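Putative hydantoin racemase (Klebsiella pneumoniae subsp. pneumoniae, PDB 3QVL) catalyses the racemisation of allantoin and probably also interconverts the D and L forms of other 5-monosubstituted hydantoins. Local coordinates at residues 219-222 and 226-229; 91-96 and 212-217. All blocks are in the same frame, centred on the assembly; numbering follows the deposited sequence.

Overall arrangement
Both contacts are buried, though contact 1 lies further from the centre of the chain, against neighbouring subunits. Contact 2 lies about 14 Å from the centre of the chain and joins strand 94-96 to helix 203-216; contact 1 lies about 19 Å out and closes the loop that follows this helix. Their centres are 11 Å apart, and they touch: Leu219 N probably donates a hydrogen bond to Leu214 O at 2.8 Å, and Thr221 OG1 packs against Pro93 CA. Chemistry follows place. Contact 2 is entirely aliphatic, whereas contact 1 combines a small apolar touch with a water bridge between backbone groups. A second subunit reaches both contacts, and a third reaches contact 1.

Contact 1: residues 219-222 and 226-229; sequences LATS and DLAF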
loop_
_atom_site.group_PDB
_atom_site.type_symbol
_atom_site.label_atom_id
_atom_site.label_comp_id
_atom_site.label_asym_id
_atom_site.label_seq_id
_atom_site.Cartn_x
_atom_site.Cartn_y
_atom_site.Cartn_z
ATOM N N LEU A 219 11.452 -27.949 9.911
ATOM C CA LEU A 219 10.321 -27.270 9.288
ATOM C C LEU A 219 10.207 -27.612 7.809
ATOM O O LEU A 219 11.207 -27.662 7.087
ATOM C CB LEU A 219 10.429 -25.751 9.468
ATOM C CG LEU A 219 10.344 -25.159 10.880
ATOM C CD1 LEU A 219 10.772 -23.699 10.866
ATOM C CD2 LEU A 219 8.944 -25.302 11.475
ATOM N N ALA A 220 8.975 -27.853 7.375
ATOM C CA ALA A 220 8.667 -28.115 5.976
ATOM C C ALA A 220 7.382 -27.385 5.601
ATOM O O ALA A 220 6.725 -26.796 6.463
ATOM C CB ALA A 220 8.529 -29.613 5.733
ATOM N N THR A 221 7.032 -27.421 4.317
ATOM C CA THR A 221 5.824 -26.772 3.813
ATOM C C THR A 221 4.584 -27.227 4.582
ATOM O O THR A 221 4.383 -28.424 4.805
ATOM C CB THR A 221 5.631 -27.050 2.305
ATOM O OG1 THR A 221 6.822 -26.688 1.599
ATOM C CG2 THR A 221 4.456 -26.255 1.742
ATOM N N SER A 222 3.772 -26.257 4.998
ATOM C CA SER A 222 2.508 -26.540 5.665
ATOM C C SER A 222 1.554 -27.246 4.712
ATOM O O SER A 222 1.314 -26.773 3.599
ATOM C CB SER A 222 1.862 -25.250 6.168
ATOM O OG SER A 222 0.639 -25.526 6.829
ATOM N N ASP A 226 -3.743 -23.934 2.171
ATOM C CA ASP A 226 -3.367 -23.407 0.853
ATOM C C ASP A 226 -2.304 -24.205 0.100
ATOM O O ASP A 226 -2.348 -24.291 -1.129
ATOM C CB ASP A 226 -2.919 -21.947 0.974
ATOM C CG ASP A 226 -4.029 -21.025 1.452
ATOM O OD1 ASP A 226 -5.201 -21.459 1.506
ATOM O OD2 ASP A 226 -3.726 -19.858 1.771
ATOM N N LEU A 227 -1.352 -24.773 0.834
ATOM C CA LEU A 227 -0.242 -25.495 0.214
ATOM C C LEU A 227 -0.295 -26.999 0.487
ATOM O O LEU A 227 0.722 -27.694 0.406
ATOM C CB LEU A 227 1.103 -24.897 0.645
ATOM C CG LEU A 227 1.372 -23.425 0.301
ATOM C CD1 LEU A 227 2.684 -22.967 0.915
ATOM C CD2 LEU A 227 1.370 -23.179 -1.207
ATOM N N ALA A 228 -1.494 -27.488 0.798
ATOM C CA ALA A 228 -1.743 -28.918 0.938
ATOM C C ALA A 228 -1.471 -29.618 -0.390
ATOM O O ALA A 228 -1.472 -28.978 -1.446
ATOM C CB ALA A 228 -3.180 -29.160 1.378
ATOM N N PHE A 229 -1.228 -30.925 -0.334
ATOM C CA PHE A 229 -1.056 -31.720 -1.547
ATOM C C PHE A 229 -2.249 -31.504 -2.480
ATOM O O PHE A 229 -3.374 -31.325 -2.006
ATOM C CB PHE A 229 -0.895 -33.207 -1.212
ATOM C CG PHE A 229 0.358 -33.527 -0.441
ATOM C CD1 PHE A 229 1.612 -33.406 -1.037
ATOM C CD2 PHE A 229 0.283 -33.959 0.879
ATOM C CE1 PHE A 229 2.774 -33.703 -0.324
ATOM C CE2 PHE A 229 1.439 -34.262 1.598
ATOM C CZ PHE A 229 2.686 -34.133 0.996
HETATM O O HOH W 1 -0.759 -24.917 3.572
#
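Ser222 and Leu227 meet at the flat carbonyl of Ser222, whose oxygen has three neighbours here. Above one face stands a water, 2.8 Å from Ser222 O, with an angle at O of about 114° from Ser222 C. Almost straight ahead of the oxygen, at a C-O-CB angle of about 168°, is Leu227 CB at 3.5 Å. Tilted toward the opposite face is Leu227 O, 3.4 Å from Ser222 O, and since both are acceptors this approach is no bond. Lys223 NZ donates to Leu227 O, so a positive charge probably eases the pairing of two carbonyls. The water donates a hydrogen bond to Ser222 O and accepts one from Leu227 N at 2.8 Å, joining backbones that do not bond directly. In the alpha/beta racemase fold this is a bend in the loop after helix 203-216, where Ser222 CA comes within 6.2 Å of Leu227 CA. Its apolar half is Thr221 CG2, anti to the backbone N, which puts the methyl 3.8 Å from Leu227 CB and equally near Leu227 CD1. The two side chains cross at about a right angle. Leu227 also packs on Leu84 and Arg87 of helix 83-89. The hydroxyl of Ser222 is bonded to Gly176 O of the second subunit and to His224 N, while Arg120 of a third subunit binds Ala228 O and Phe229 O.

Contact 2: residues 91-96 and 212-217; sequences QGPVIG and ESLVAL
Pro93, just before strand 94-96, is the first residue of its segment to meet Leu214 of helix 203-216. The pyrrolidine ring and the leucine slide past each other in opposite directions: Pro93 CB lies 3.8 Å from Leu214 CD1, and Pro93 CG lies 4.1 Å from Leu214 CB. Val94 turns its side chain away from the helix and packs on Leu83 and Ala86 of helix 83-89. This alternation is that of a strand sandwiched between helices in an alpha/beta layer. Ile95 faces helix 203-216 again, and its CD1 reaches Leu214 CD1 tip to tip at 3.8 Å. Its CG1 stands beside the backbone N (chi1 -51°), anti to the carbonyl carbon, and a second bend (chi2 -62°) sets the terminal methyl where it meets the leucine. Both touches fall on the same methyl, so Leu214 CD1 lies in the notch where the ring and the isoleucine meet, the two directions about 80° apart. Ile95 packs further on Ala207, Met210 and Val211 of the same helix and on Met107 of the second subunit. The strand is the last of its parallel sheet within the chain, bonded through its backbone to His73 and Ile75. With aliphatic carbons alone in touch, strand and helix are held here by shape and the exclusion of water, with no directional bond to fix their angle.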
loop_
_atom_site.group_PDB
_atom_site.type_symbol
_atom_site.label_atom_id
_atom_site.label_comp_id
_atom_site.label_asym_id
_atom_site.label_seq_id
_atom_site.Cartn_x
_atom_site.Cartn_y
_atom_site.Cartn_z
ATOM N N GLN A 91 6.952 -32.444 -0.463
ATOM C CA GLN A 91 6.853 -32.563 0.989
ATOM C C GLN A 91 7.883 -31.653 1.654
ATOM O O GLN A 91 7.550 -30.885 2.559
ATOM C CB GLN A 91 7.044 -34.016 1.438
ATOM C CG GLN A 91 6.989 -34.207 2.952
ATOM C CD GLN A 91 6.787 -35.652 3.371
ATOM O OE1 GLN A 91 7.206 -36.583 2.680
ATOM N NE2 GLN A 91 6.142 -35.845 4.516
ATOM N N GLY A 92 9.131 -31.747 1.199
ATOM C CA GLY A 92 10.199 -30.869 1.668
ATOM C C GLY A 92 9.995 -29.446 1.178
ATOM O O GLY A 92 9.272 -29.227 0.201
ATOM N N PRO A 93 10.624 -28.466 1.853
ATOM C CA PRO A 93 10.467 -27.061 1.477
ATOM C C PRO A 93 10.996 -26.754 0.075
ATOM O O PRO A 93 11.952 -27.384 -0.384
ATOM C CB PRO A 93 11.297 -26.319 2.530
ATOM C CG PRO A 93 12.264 -27.330 3.040
ATOM C CD PRO A 93 11.521 -28.625 3.012
ATOM N N VAL A 94 10.352 -25.799 -0.592
ATOM C CA VAL A 94 10.770 -25.338 -1.914
ATOM C C VAL A 94 11.053 -23.841 -1.841
ATOM O O VAL A 94 10.177 -23.055 -1.473
ATOM C CB VAL A 94 9.699 -25.615 -2.999
ATOM C CG1 VAL A 94 10.231 -25.255 -4.379
ATOM C CG2 VAL A 94 9.255 -27.073 -2.974
ATOM N N ILE A 95 12.279 -23.458 -2.190
ATOM C CA ILE A 95 12.710 -22.062 -2.121
ATOM C C ILE A 95 13.103 -21.545 -3.503
ATOM O O ILE A 95 13.904 -22.165 -4.205
ATOM C CB ILE A 95 13.895 -21.870 -1.124
ATOM C CG1 ILE A 95 13.593 -22.506 0.244
ATOM C CG2 ILE A 95 14.268 -20.389 -0.983
ATOM C CD1 ILE A 95 12.389 -21.920 0.984
ATOM N N GLY A 96 12.524 -20.410 -3.891
ATOM C CA GLY A 96 12.896 -19.740 -5.134
ATOM C C GLY A 96 14.145 -18.904 -4.937
ATOM O O GLY A 96 14.412 -18.432 -3.829
ATOM N N GLU A 212 18.627 -25.800 3.828
ATOM C CA GLU A 212 19.421 -26.376 4.918
ATOM C C GLU A 212 18.938 -25.898 6.286
ATOM O O GLU A 212 18.842 -26.690 7.226
ATOM C CB GLU A 212 20.903 -26.035 4.753
ATOM C CG GLU A 212 21.620 -26.833 3.676
ATOM C CD GLU A 212 23.051 -26.375 3.457
ATOM O OE1 GLU A 212 23.371 -25.220 3.801
ATOM O OE2 GLU A 212 23.858 -27.170 2.938
ATOM N N SER A 213 18.638 -24.604 6.381
ATOM C CA SER A 213 18.141 -24.002 7.617
ATOM C C SER A 213 16.793 -24.583 8.036
ATOM O O SER A 213 16.619 -24.974 9.190
ATOM C CB SER A 213 18.043 -22.481 7.474
ATOM O OG SER A 213 19.324 -21.908 7.283
ATOM N N LEU A 214 15.853 -24.649 7.093
ATOM C CA LEU A 214 14.518 -25.186 7.362
ATOM C C LEU A 214 14.553 -26.661 7.769
ATOM O O LEU A 214 13.820 -27.075 8.669
ATOM C CB LEU A 214 13.589 -24.971 6.160
ATOM C CG LEU A 214 13.121 -23.531 5.907
ATOM C CD1 LEU A 214 12.578 -23.375 4.495
ATOM C CD2 LEU A 214 12.086 -23.081 6.935
ATOM N N VAL A 215 15.409 -27.439 7.108
ATOM C CA VAL A 215 15.590 -28.860 7.429
ATOM C C VAL A 215 16.153 -29.036 8.845
ATOM O O VAL A 215 15.695 -29.899 9.599
ATOM C CB VAL A 215 16.478 -29.581 6.371
ATOM C CG1 VAL A 215 16.888 -30.976 6.841
ATOM C CG2 VAL A 215 15.747 -29.671 5.036
ATOM N N ALA A 216 17.127 -28.201 9.203
ATOM C CA ALA A 216 17.735 -28.231 10.536
ATOM C C ALA A 216 16.763 -27.776 11.627
ATOM O O ALA A 216 16.862 -28.214 12.776
ATOM C CB ALA A 216 18.998 -27.388 10.562
ATOM N N LEU A 217 15.826 -26.904 11.258
ATOM C CA LEU A 217 14.790 -26.429 12.174
ATOM C C LEU A 217 13.642 -27.428 12.317
ATOM O O LEU A 217 12.773 -27.264 13.177
ATOM C CB LEU A 217 14.246 -25.071 11.712
ATOM C CG LEU A 217 15.172 -23.855 11.797
ATOM C CD1 LEU A 217 14.590 -22.674 11.030
ATOM C CD2 LEU A 217 15.447 -23.476 13.241
#